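Local coordinates for protein ionotropic glutamate receptor bacterial homologue (Nostoc punctiforme, PDB 2PYY) that binds L-glutamate through the ligand-binding core of a bacterial ionotropic glutamate receptor, probably as the trigger for opening its channel, at residues 45-50 with 59-64; 109-114 with 130-135; 13-18 with 219-224. One frame throughout, in Å; residues are numbered along the deposited sequence.

How the interactions relate
The three interactions sample separate parts of a two-lobed, periplasmic-binding-protein-like core. Along the chain, interaction 3 (13-18 with 219-224) encloses interactions 1 and 2, which follow one another in series. Interaction 1 belongs to the parallel sheet of strands 42-47, 5-10 and 64-66; interaction 2 lies at the 133-137 edge of the mixed sheet, and interaction 3 joins the loop after strand 5-10 to the end of helix 212-220. Their centres are about 30 Å (1 to 2), 22 Å (1 to 3) and 29 Å (2 to 3) apart; interactions 1 and 3 come within about 5 Å at their nearest atoms. Interaction 1 thus reaches the glutamate pocket, and interaction 2 the second subunit.

Interaction 1. Residues 45-50 with 59-64; sequences IEYSSV and DNKVNL. With GLU (glutamic acid), chain E.
Tyr47 and Ile45 reach across to Val62 within a beta-alpha-beta crossover: strand 42-47 runs into helix 50-58, and residues 59-64 bring the chain back to strand 64-66, with strand 5-10 lying between the two in the sheet. The tyrosine is the side chain to follow. From CB, the first torsion sets CG beside its own backbone N and opposite the carbonyl carbon (chi1 -73°), which sends the ring toward 59-64, against Ala56 of the helix. Farther out, Tyr47 CE2 comes within 4.0 Å of Val62 CG1, a methyl that sits at the ring edge close to its plane. The same methyl, Val62 CG1, is 3.7 Å from Tyr47 OH and 3.8 Å from Ile45 CD1, so one branch of the valine serves both strand residues. At the tip the phenol turns polar. Tyr47 OH is hydrogen-bonded to a water at 2.7 Å, and Lys61 NZ donates to that water at 2.9 Å. Two successive bends in the lysine chain (chi3 61°, chi4 62°) curl the ammonium round to this water, while Lys61 CE passes 4.0 Å from Tyr47 OH. Beyond the strand, Ser49 caps helix 50-58 through a bond from Glu52 N to its OG. The first residue of that helix reaches the bound glutamate, with Val50 CG2 lying 3.3 Å from the ligand's CD.

Interaction 2. Residues 109-114 with 130-135; sequences DLPGKV and HHISVL
Ile132 pushes its terminal methyl against the ring of Pro111, and the fit is tight: Ile132 CD1 stands 3.3 Å from Pro111 CG and 3.2 Å from Pro111 N. CG1 lies beside the isoleucine's backbone N and a second bend follows (chi2 -60°), which carries Ile132 CD1 up to the proline and also within 3.9 Å of Leu110 CB. Next to it, the contact passes to the backbone, where Lys113 O meets Ser133 CB and Val114 CA offers a CH...O contact of 3.3 Å to Ser133 O. A water also links the segments. It accepts from Gly112 N at 2.8 Å and from Ser133 N at 3.0 Å, and donates to Lys113 O, thereby gripping three backbone groups at once. Behind this first shell stands a type II turn, closed by Lys113 N bonding to Leu110 O at 2.7 Å, with Gly112 at the positive phi (95°) such a turn needs. The ammonium of Lys113 (NZ) leads away to a salt bridge with Asp103. On the other segment, a Schellman motif with His131 at C-prime ends helix 122-129 and delivers Ile132 to the turn. Val134 and Leu135 then pair antiparallel with a strand of the second subunit. The whole comprises the turn leading into the first strand and the helix-to-strand connection of a beta-alpha-beta unit, strands 114-118 and 133-137 lying side by side, at a sheet edge that continues across the interface with that subunit.

Interaction 3. Residues 13-18 with 219-224; sequences PPFVLS and KWFDPK
The backbones of Pro14 and Trp220 approach to 7.0 Å between their CA atoms without exchanging a hydrogen bond, and the approach is made mainly by side chains. Pro14 follows a cis peptide bond, and Phe15 and Val16 form a classic beta bulge opposite Ile12; on the other side, helix 212-220 finishes and Phe221 is the first residue to leave helical geometry. Slightly farther along, Asp222 OD2 accepts from Lys224 N in an Asx turn.

Phe221 and Trp220 share the bridging about equally. Phe221 CE2 lies 3.6 Å from Pro14 CG, and Phe221 CZ is equally close to Phe15 CZ. The two phenyl rings have centroids 5.4 Å apart with planes inclined at 46°, an oblique pairing. CG of Phe221 lies beside the backbone N (chi1 -56°), and this brings the far end of the ring to Pro14 and Phe15. Trp220 takes the neighbouring part of the loop: Trp220 CE3 is 3.9 Å from Pro14 O, and Trp220 CZ3 is 4.2 Å from Leu17 CD1. The indole nitrogen bonds to Asp29 OD2, which also forms a salt bridge with Lys219 and so ties the last helical turn to helix 26-38.

Replacing Phe221 with alanine would probably open a gap beside Pro14 CG and leave the outer end of the Phe15 ring without this partner. Phe15 is also edge-to-face with Phe86 and with Tyr186, a residue of the glutamate pocket. The contact therefore belongs to an aromatic cluster that runs from Tyr186 of the glutamate pocket through Phe15 to Phe221, in a solute-binding fold whose last helix, 212-220, returns to pack on the loop following the first strand.

Interaction 1. Residues 45-50 with 59-64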
loop_
_atom_site.group_PDB
_atom_site.type_symbol
_atom_site.label_atom_id
_atom_site.label_comp_id
_atom_site.label_asym_id
_atom_site.label_seq_id
_atom_site.Cartn_x
_atom_site.Cartn_y
_atom_site.Cartn_z
ATOM N N ILE B 45 9.382 -19.286 10.249
ATOM C CA ILE B 45 8.169 -19.433 11.042
ATOM C C ILE B 45 6.949 -19.034 10.209
ATOM O O ILE B 45 6.851 -17.894 9.746
ATOM C CB ILE B 45 8.224 -18.542 12.286
ATOM C CG1 ILE B 45 9.517 -18.827 13.061
ATOM C CG2 ILE B 45 7.001 -18.811 13.172
ATOM C CD1 ILE B 45 9.720 -17.897 14.254
ATOM N N GLU B 46 6.028 -19.975 10.021
ATOM C CA GLU B 46 4.812 -19.755 9.223
ATOM C C GLU B 46 3.730 -18.963 9.941
ATOM O O GLU B 46 3.468 -19.201 11.118
ATOM C CB GLU B 46 4.240 -21.119 8.778
ATOM C CG GLU B 46 2.946 -21.079 7.949
ATOM C CD GLU B 46 2.558 -22.465 7.421
ATOM O OE1 GLU B 46 1.497 -22.620 6.774
ATOM O OE2 GLU B 46 3.324 -23.420 7.642
ATOM N N TYR B 47 3.131 -18.010 9.229
ATOM C CA TYR B 47 2.023 -17.219 9.764
ATOM C C TYR B 47 0.872 -17.329 8.770
ATOM O O TYR B 47 1.086 -17.543 7.574
ATOM C CB TYR B 47 2.454 -15.779 10.027
ATOM C CG TYR B 47 3.357 -15.707 11.242
ATOM C CD1 TYR B 47 2.821 -15.780 12.538
ATOM C CD2 TYR B 47 4.754 -15.635 11.104
ATOM C CE1 TYR B 47 3.638 -15.785 13.664
ATOM C CE2 TYR B 47 5.587 -15.641 12.229
ATOM C CZ TYR B 47 5.020 -15.715 13.500
ATOM O OH TYR B 47 5.830 -15.696 14.609
ATOM N N SER B 48 -0.343 -17.180 9.270
ATOM C CA SER B 48 -1.535 -17.369 8.462
ATOM C C SER B 48 -2.036 -16.208 7.604
ATOM O O SER B 48 -2.887 -16.404 6.732
ATOM C CB SER B 48 -2.666 -17.830 9.381
ATOM O OG SER B 48 -3.782 -18.284 8.636
ATOM N N SER B 49 -1.521 -15.012 7.842
ATOM C CA SER B 49 -1.970 -13.857 7.093
ATOM C C SER B 49 -0.907 -12.783 7.191
ATOM O O SER B 49 -0.009 -12.856 8.028
ATOM C CB SER B 49 -3.289 -13.311 7.669
ATOM O OG SER B 49 -3.077 -12.739 8.970
ATOM N N VAL B 50 -1.022 -11.773 6.342
ATOM C CA VAL B 50 -0.073 -10.682 6.354
ATOM C C VAL B 50 -0.119 -9.926 7.684
ATOM O O VAL B 50 0.921 -9.678 8.281
ATOM C CB VAL B 50 -0.348 -9.740 5.185
ATOM C CG1 VAL B 50 0.551 -8.511 5.276
ATOM C CG2 VAL B 50 -0.070 -10.485 3.876
ATOM N N ASP B 59 5.744 -7.235 17.608
ATOM C CA ASP B 59 5.958 -7.696 18.969
ATOM C C ASP B 59 7.307 -8.393 19.174
ATOM O O ASP B 59 7.490 -9.142 20.132
ATOM C CB ASP B 59 4.818 -8.627 19.387
ATOM C CG ASP B 59 3.432 -8.017 19.152
ATOM O OD1 ASP B 59 3.289 -6.776 19.209
ATOM O OD2 ASP B 59 2.483 -8.792 18.921
ATOM N N ASN B 60 8.248 -8.132 18.270
ATOM C CA ASN B 60 9.585 -8.717 18.333
ATOM C C ASN B 60 9.608 -10.245 18.503
ATOM O O ASN B 60 10.416 -10.774 19.271
ATOM C CB ASN B 60 10.398 -8.060 19.465
ATOM C CG ASN B 60 10.646 -6.563 19.228
ATOM O OD1 ASN B 60 11.362 -5.901 19.999
ATOM N ND2 ASN B 60 10.057 -6.025 18.157
ATOM N N LYS B 61 8.730 -10.951 17.788
ATOM C CA LYS B 61 8.686 -12.413 17.856
ATOM C C LYS B 61 9.522 -13.009 16.724
ATOM O O LYS B 61 9.819 -14.201 16.720
ATOM C CB LYS B 61 7.243 -12.920 17.748
ATOM C CG LYS B 61 6.421 -12.807 19.022
ATOM C CD LYS B 61 4.924 -12.914 18.737
ATOM C CE LYS B 61 4.540 -14.251 18.121
ATOM N NZ LYS B 61 4.835 -15.388 19.042
ATOM N N VAL B 62 9.873 -12.177 15.747
ATOM C CA VAL B 62 10.706 -12.606 14.624
ATOM C C VAL B 62 11.598 -11.436 14.250
ATOM O O VAL B 62 11.316 -10.293 14.622
ATOM C CB VAL B 62 9.881 -12.991 13.365
ATOM C CG1 VAL B 62 9.070 -14.235 13.632
ATOM C CG2 VAL B 62 8.988 -11.832 12.950
ATOM N N ASN B 63 12.655 -11.704 13.492
ATOM C CA ASN B 63 13.577 -10.643 13.113
ATOM C C ASN B 63 13.239 -9.943 11.807
ATOM O O ASN B 63 13.696 -8.828 11.564
ATOM C CB ASN B 63 14.993 -11.211 13.055
ATOM C CG ASN B 63 15.411 -11.846 14.368
ATOM O OD1 ASN B 63 15.658 -11.148 15.364
ATOM N ND2 ASN B 63 15.471 -13.174 14.387
ATOM N N LEU B 64 12.433 -10.594 10.977
ATOM C CA LEU B 64 12.046 -10.032 9.687
ATOM C C LEU B 64 11.065 -11.012 9.049
ATOM O O LEU B 64 10.841 -12.097 9.568
ATOM C CB LEU B 64 13.278 -9.881 8.793
ATOM C CG LEU B 64 13.864 -11.257 8.471
ATOM C CD1 LEU B 64 13.332 -11.717 7.131
ATOM C CD2 LEU B 64 15.367 -11.201 8.453
HETATM N N GLU E . 0.737 -8.654 -1.425
HETATM C CA GLU E . -0.393 -8.787 -0.460
HETATM C C GLU E . -0.140 -7.902 0.757
HETATM O O GLU E . 1.045 -7.626 1.040
HETATM C CB GLU E . -0.532 -10.241 -0.006
HETATM C CG GLU E . -1.739 -10.500 0.889
HETATM C CD GLU E . -1.768 -11.916 1.451
HETATM O OE1 GLU E . -2.808 -12.310 2.018
HETATM O OE2 GLU E . -0.748 -12.628 1.329
HETATM O OXT GLU E . -1.121 -7.499 1.417
HETATM O O HOH W 1 4.524 -16.982 16.644
#

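Interaction 2. Residues 109-114 with 130-135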
loop_
_atom_site.group_PDB
_atom_site.type_symbol
_atom_site.label_atom_id
_atom_site.label_comp_id
_atom_site.label_asym_id
_atom_site.label_seq_id
_atom_site.Cartn_x
_atom_site.Cartn_y
_atom_site.Cartn_z
ATOM N N ASP B 109 -16.302 -1.892 -13.423
ATOM C CA ASP B 109 -17.372 -2.868 -13.272
ATOM C C ASP B 109 -17.446 -3.501 -11.889
ATOM O O ASP B 109 -18.153 -4.484 -11.704
ATOM C CB ASP B 109 -17.216 -3.981 -14.304
ATOM C CG ASP B 109 -17.129 -3.457 -15.715
ATOM O OD1 ASP B 109 -18.058 -2.738 -16.135
ATOM O OD2 ASP B 109 -16.126 -3.765 -16.390
ATOM N N LEU B 110 -16.729 -2.945 -10.922
ATOM C CA LEU B 110 -16.731 -3.507 -9.580
ATOM C C LEU B 110 -17.791 -2.907 -8.665
ATOM O O LEU B 110 -18.512 -3.642 -7.986
ATOM C CB LEU B 110 -15.350 -3.350 -8.944
ATOM C CG LEU B 110 -14.198 -4.133 -9.593
ATOM C CD1 LEU B 110 -12.912 -3.888 -8.804
ATOM C CD2 LEU B 110 -14.524 -5.621 -9.618
ATOM N N PRO B 111 -17.907 -1.564 -8.632
ATOM C CA PRO B 111 -18.909 -0.928 -7.768
ATOM C C PRO B 111 -20.281 -1.552 -7.956
ATOM O O PRO B 111 -20.775 -1.650 -9.077
ATOM C CB PRO B 111 -18.863 0.531 -8.210
ATOM C CG PRO B 111 -17.429 0.705 -8.577
ATOM C CD PRO B 111 -17.137 -0.544 -9.366
ATOM N N GLY B 112 -20.879 -1.989 -6.856
ATOM C CA GLY B 112 -22.190 -2.606 -6.921
ATOM C C GLY B 112 -22.073 -4.109 -7.004
ATOM O O GLY B 112 -23.073 -4.811 -7.152
ATOM N N LYS B 113 -20.843 -4.606 -6.917
ATOM C CA LYS B 113 -20.568 -6.044 -6.966
ATOM C C LYS B 113 -19.878 -6.478 -5.669
ATOM O O LYS B 113 -19.540 -5.645 -4.830
ATOM C CB LYS B 113 -19.643 -6.362 -8.146
ATOM C CG LYS B 113 -20.187 -5.976 -9.506
ATOM C CD LYS B 113 -21.384 -6.831 -9.892
ATOM C CE LYS B 113 -21.901 -6.448 -11.266
ATOM N NZ LYS B 113 -23.102 -7.253 -11.640
ATOM N N VAL B 114 -19.667 -7.784 -5.529
ATOM C CA VAL B 114 -19.004 -8.370 -4.363
ATOM C C VAL B 114 -17.703 -9.038 -4.809
ATOM O O VAL B 114 -17.722 -9.987 -5.595
ATOM C CB VAL B 114 -19.880 -9.447 -3.689
ATOM C CG1 VAL B 114 -19.091 -10.134 -2.583
ATOM C CG2 VAL B 114 -21.147 -8.809 -3.116
ATOM N N HIS B 130 -12.328 2.016 -2.200
ATOM C CA HIS B 130 -13.034 2.359 -3.428
ATOM C C HIS B 130 -14.505 1.994 -3.293
ATOM O O HIS B 130 -15.204 1.788 -4.283
ATOM C CB HIS B 130 -12.423 1.635 -4.623
ATOM C CG HIS B 130 -11.070 2.148 -4.997
ATOM N ND1 HIS B 130 -10.749 2.539 -6.279
ATOM C CD2 HIS B 130 -9.966 2.373 -4.246
ATOM C CE1 HIS B 130 -9.506 2.989 -6.301
ATOM N NE2 HIS B 130 -9.009 2.899 -5.080
ATOM N N HIS B 131 -14.953 1.899 -2.045
ATOM C CA HIS B 131 -16.331 1.574 -1.714
ATOM C C HIS B 131 -16.923 0.374 -2.439
ATOM O O HIS B 131 -18.068 0.410 -2.870
ATOM C CB HIS B 131 -17.209 2.813 -1.922
ATOM C CG HIS B 131 -16.906 3.928 -0.967
ATOM N ND1 HIS B 131 -15.756 4.683 -1.043
ATOM C CD2 HIS B 131 -17.595 4.400 0.100
ATOM C CE1 HIS B 131 -15.748 5.571 -0.065
ATOM N NE2 HIS B 131 -16.852 5.420 0.644
ATOM N N ILE B 132 -16.140 -0.695 -2.555
ATOM C CA ILE B 132 -16.597 -1.926 -3.201
ATOM C C ILE B 132 -16.850 -2.968 -2.105
ATOM O O ILE B 132 -16.048 -3.106 -1.183
ATOM C CB ILE B 132 -15.521 -2.510 -4.142
ATOM C CG1 ILE B 132 -15.046 -1.439 -5.131
ATOM C CG2 ILE B 132 -16.071 -3.728 -4.870
ATOM C CD1 ILE B 132 -16.144 -0.896 -6.002
ATOM N N SER B 133 -17.957 -3.697 -2.218
ATOM C CA SER B 133 -18.298 -4.732 -1.257
ATOM C C SER B 133 -17.270 -5.845 -1.390
ATOM O O SER B 133 -17.067 -6.410 -2.470
ATOM C CB SER B 133 -19.705 -5.274 -1.516
ATOM O OG SER B 133 -20.687 -4.307 -1.165
ATOM N N VAL B 134 -16.616 -6.151 -0.279
ATOM C CA VAL B 134 -15.570 -7.161 -0.270
ATOM C C VAL B 134 -15.771 -8.288 0.733
ATOM O O VAL B 134 -16.075 -8.065 1.907
ATOM C CB VAL B 134 -14.200 -6.502 0.000
ATOM C CG1 VAL B 134 -14.277 -5.667 1.275
ATOM C CG2 VAL B 134 -13.111 -7.572 0.126
ATOM N N LEU B 135 -15.573 -9.501 0.238
ATOM C CA LEU B 135 -15.685 -10.712 1.028
ATOM C C LEU B 135 -14.270 -11.086 1.451
ATOM O O LEU B 135 -13.543 -11.743 0.709
ATOM C CB LEU B 135 -16.286 -11.829 0.184
ATOM C CG LEU B 135 -16.403 -13.161 0.894
ATOM C CD1 LEU B 135 -17.447 -13.063 1.995
ATOM C CD2 LEU B 135 -16.784 -14.250 -0.100
HETATM O O HOH W 2 -19.676 -2.876 -4.475
#

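Interaction 3. Residues 13-18 with 219-224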
loop_
_atom_site.group_PDB
_atom_site.type_symbol
_atom_site.label_atom_id
_atom_site.label_comp_id
_atom_site.label_asym_id
_atom_site.label_seq_id
_atom_site.Cartn_x
_atom_site.Cartn_y
_atom_site.Cartn_z
ATOM N N PRO B 13 1.777 -19.315 -3.079
ATOM C CA PRO B 13 2.452 -19.713 -4.316
ATOM C C PRO B 13 2.271 -18.713 -5.445
ATOM O O PRO B 13 1.249 -18.035 -5.532
ATOM C CB PRO B 13 1.849 -21.087 -4.617
ATOM C CG PRO B 13 0.491 -21.019 -4.000
ATOM C CD PRO B 13 0.771 -20.311 -2.683
ATOM N N PRO B 14 3.269 -18.612 -6.338
ATOM C CA PRO B 14 4.520 -19.380 -6.337
ATOM C C PRO B 14 5.670 -18.757 -5.539
ATOM O O PRO B 14 6.829 -19.136 -5.728
ATOM C CB PRO B 14 4.851 -19.468 -7.819
ATOM C CG PRO B 14 4.458 -18.102 -8.291
ATOM C CD PRO B 14 3.137 -17.833 -7.586
ATOM N N PHE B 15 5.367 -17.790 -4.673
ATOM C CA PHE B 15 6.417 -17.167 -3.862
ATOM C C PHE B 15 6.827 -18.075 -2.700
ATOM O O PHE B 15 8.013 -18.278 -2.451
ATOM C CB PHE B 15 5.957 -15.786 -3.365
ATOM C CG PHE B 15 5.654 -14.833 -4.486
ATOM C CD1 PHE B 15 4.397 -14.817 -5.087
ATOM C CD2 PHE B 15 6.671 -14.041 -5.031
ATOM C CE1 PHE B 15 4.160 -14.034 -6.223
ATOM C CE2 PHE B 15 6.444 -13.260 -6.161
ATOM C CZ PHE B 15 5.190 -13.256 -6.761
ATOM N N VAL B 16 5.835 -18.637 -2.017
ATOM C CA VAL B 16 6.064 -19.549 -0.907
ATOM C C VAL B 16 5.096 -20.729 -0.989
ATOM O O VAL B 16 3.876 -20.540 -1.002
ATOM C CB VAL B 16 5.851 -18.865 0.462
ATOM C CG1 VAL B 16 6.057 -19.884 1.590
ATOM C CG2 VAL B 16 6.815 -17.697 0.628
ATOM N N LEU B 17 5.641 -21.941 -1.047
ATOM C CA LEU B 17 4.829 -23.161 -1.103
ATOM C C LEU B 17 5.280 -24.133 -0.022
ATOM O O LEU B 17 6.421 -24.071 0.429
ATOM C CB LEU B 17 4.959 -23.852 -2.457
ATOM C CG LEU B 17 4.612 -23.064 -3.716
ATOM C CD1 LEU B 17 5.766 -22.171 -4.107
ATOM C CD2 LEU B 17 4.311 -24.057 -4.847
ATOM N N SER B 18 4.390 -25.039 0.374
ATOM C CA SER B 18 4.685 -26.025 1.414
ATOM C C SER B 18 4.065 -27.404 1.146
ATOM O O SER B 18 2.882 -27.509 0.834
ATOM C CB SER B 18 4.179 -25.509 2.765
ATOM O OG SER B 18 4.292 -26.507 3.763
ATOM N N LYS B 219 13.285 -19.091 -13.152
ATOM C CA LYS B 219 12.984 -20.419 -12.642
ATOM C C LYS B 219 11.530 -20.558 -12.193
ATOM O O LYS B 219 10.924 -21.614 -12.357
ATOM C CB LYS B 219 13.894 -20.753 -11.465
ATOM C CG LYS B 219 13.494 -22.013 -10.718
ATOM C CD LYS B 219 14.386 -22.231 -9.500
ATOM C CE LYS B 219 14.023 -23.507 -8.744
ATOM N NZ LYS B 219 14.686 -23.563 -7.425
ATOM N N TRP B 220 10.966 -19.491 -11.636
ATOM C CA TRP B 220 9.597 -19.554 -11.148
ATOM C C TRP B 220 8.552 -18.829 -11.972
ATOM O O TRP B 220 7.356 -19.024 -11.756
ATOM C CB TRP B 220 9.519 -19.033 -9.712
ATOM C CG TRP B 220 10.264 -19.873 -8.735
ATOM C CD1 TRP B 220 11.549 -19.699 -8.318
ATOM C CD2 TRP B 220 9.779 -21.046 -8.087
ATOM N NE1 TRP B 220 11.899 -20.698 -7.440
ATOM C CE2 TRP B 220 10.829 -21.540 -7.278
ATOM C CE3 TRP B 220 8.554 -21.733 -8.104
ATOM C CZ2 TRP B 220 10.694 -22.697 -6.493
ATOM C CZ3 TRP B 220 8.428 -22.882 -7.320
ATOM C CH2 TRP B 220 9.493 -23.344 -6.527
ATOM N N PHE B 221 8.988 -18.004 -12.918
ATOM C CA PHE B 221 8.049 -17.237 -13.726
ATOM C C PHE B 221 8.356 -17.262 -15.219
ATOM O O PHE B 221 9.384 -17.784 -15.660
ATOM C CB PHE B 221 8.021 -15.772 -13.254
ATOM C CG PHE B 221 7.688 -15.604 -11.792
ATOM C CD1 PHE B 221 8.696 -15.550 -10.829
ATOM C CD2 PHE B 221 6.362 -15.509 -11.381
ATOM C CE1 PHE B 221 8.393 -15.401 -9.476
ATOM C CE2 PHE B 221 6.039 -15.360 -10.034
ATOM C CZ PHE B 221 7.057 -15.306 -9.077
ATOM N N ASP B 222 7.448 -16.679 -15.990
ATOM C CA ASP B 222 7.611 -16.608 -17.434
ATOM C C ASP B 222 8.146 -15.215 -17.743
ATOM O O ASP B 222 7.555 -14.222 -17.355
ATOM C CB ASP B 222 6.267 -16.840 -18.120
ATOM C CG ASP B 222 6.394 -16.945 -19.623
ATOM O OD1 ASP B 222 5.676 -17.785 -20.201
ATOM O OD2 ASP B 222 7.199 -16.190 -20.218
ATOM N N PRO B 223 9.280 -15.130 -18.444
ATOM C CA PRO B 223 9.894 -13.844 -18.792
ATOM C C PRO B 223 8.939 -12.770 -19.310
ATOM O O PRO B 223 9.067 -11.597 -18.946
ATOM C CB PRO B 223 10.951 -14.239 -19.826
ATOM C CG PRO B 223 10.379 -15.484 -20.439
ATOM C CD PRO B 223 9.901 -16.219 -19.213
ATOM N N LYS B 224 7.974 -13.170 -20.133
ATOM C CA LYS B 224 7.024 -12.215 -20.711
ATOM C C LYS B 224 6.053 -11.562 -19.717
ATOM O O LYS B 224 5.461 -10.525 -20.018
ATOM C CB LYS B 224 6.217 -12.882 -21.831
ATOM C CG LYS B 224 5.257 -13.952 -21.351
ATOM C CD LYS B 224 4.534 -14.608 -22.514
ATOM C CE LYS B 224 3.653 -15.747 -22.041
ATOM N NZ LYS B 224 2.624 -15.269 -21.090
#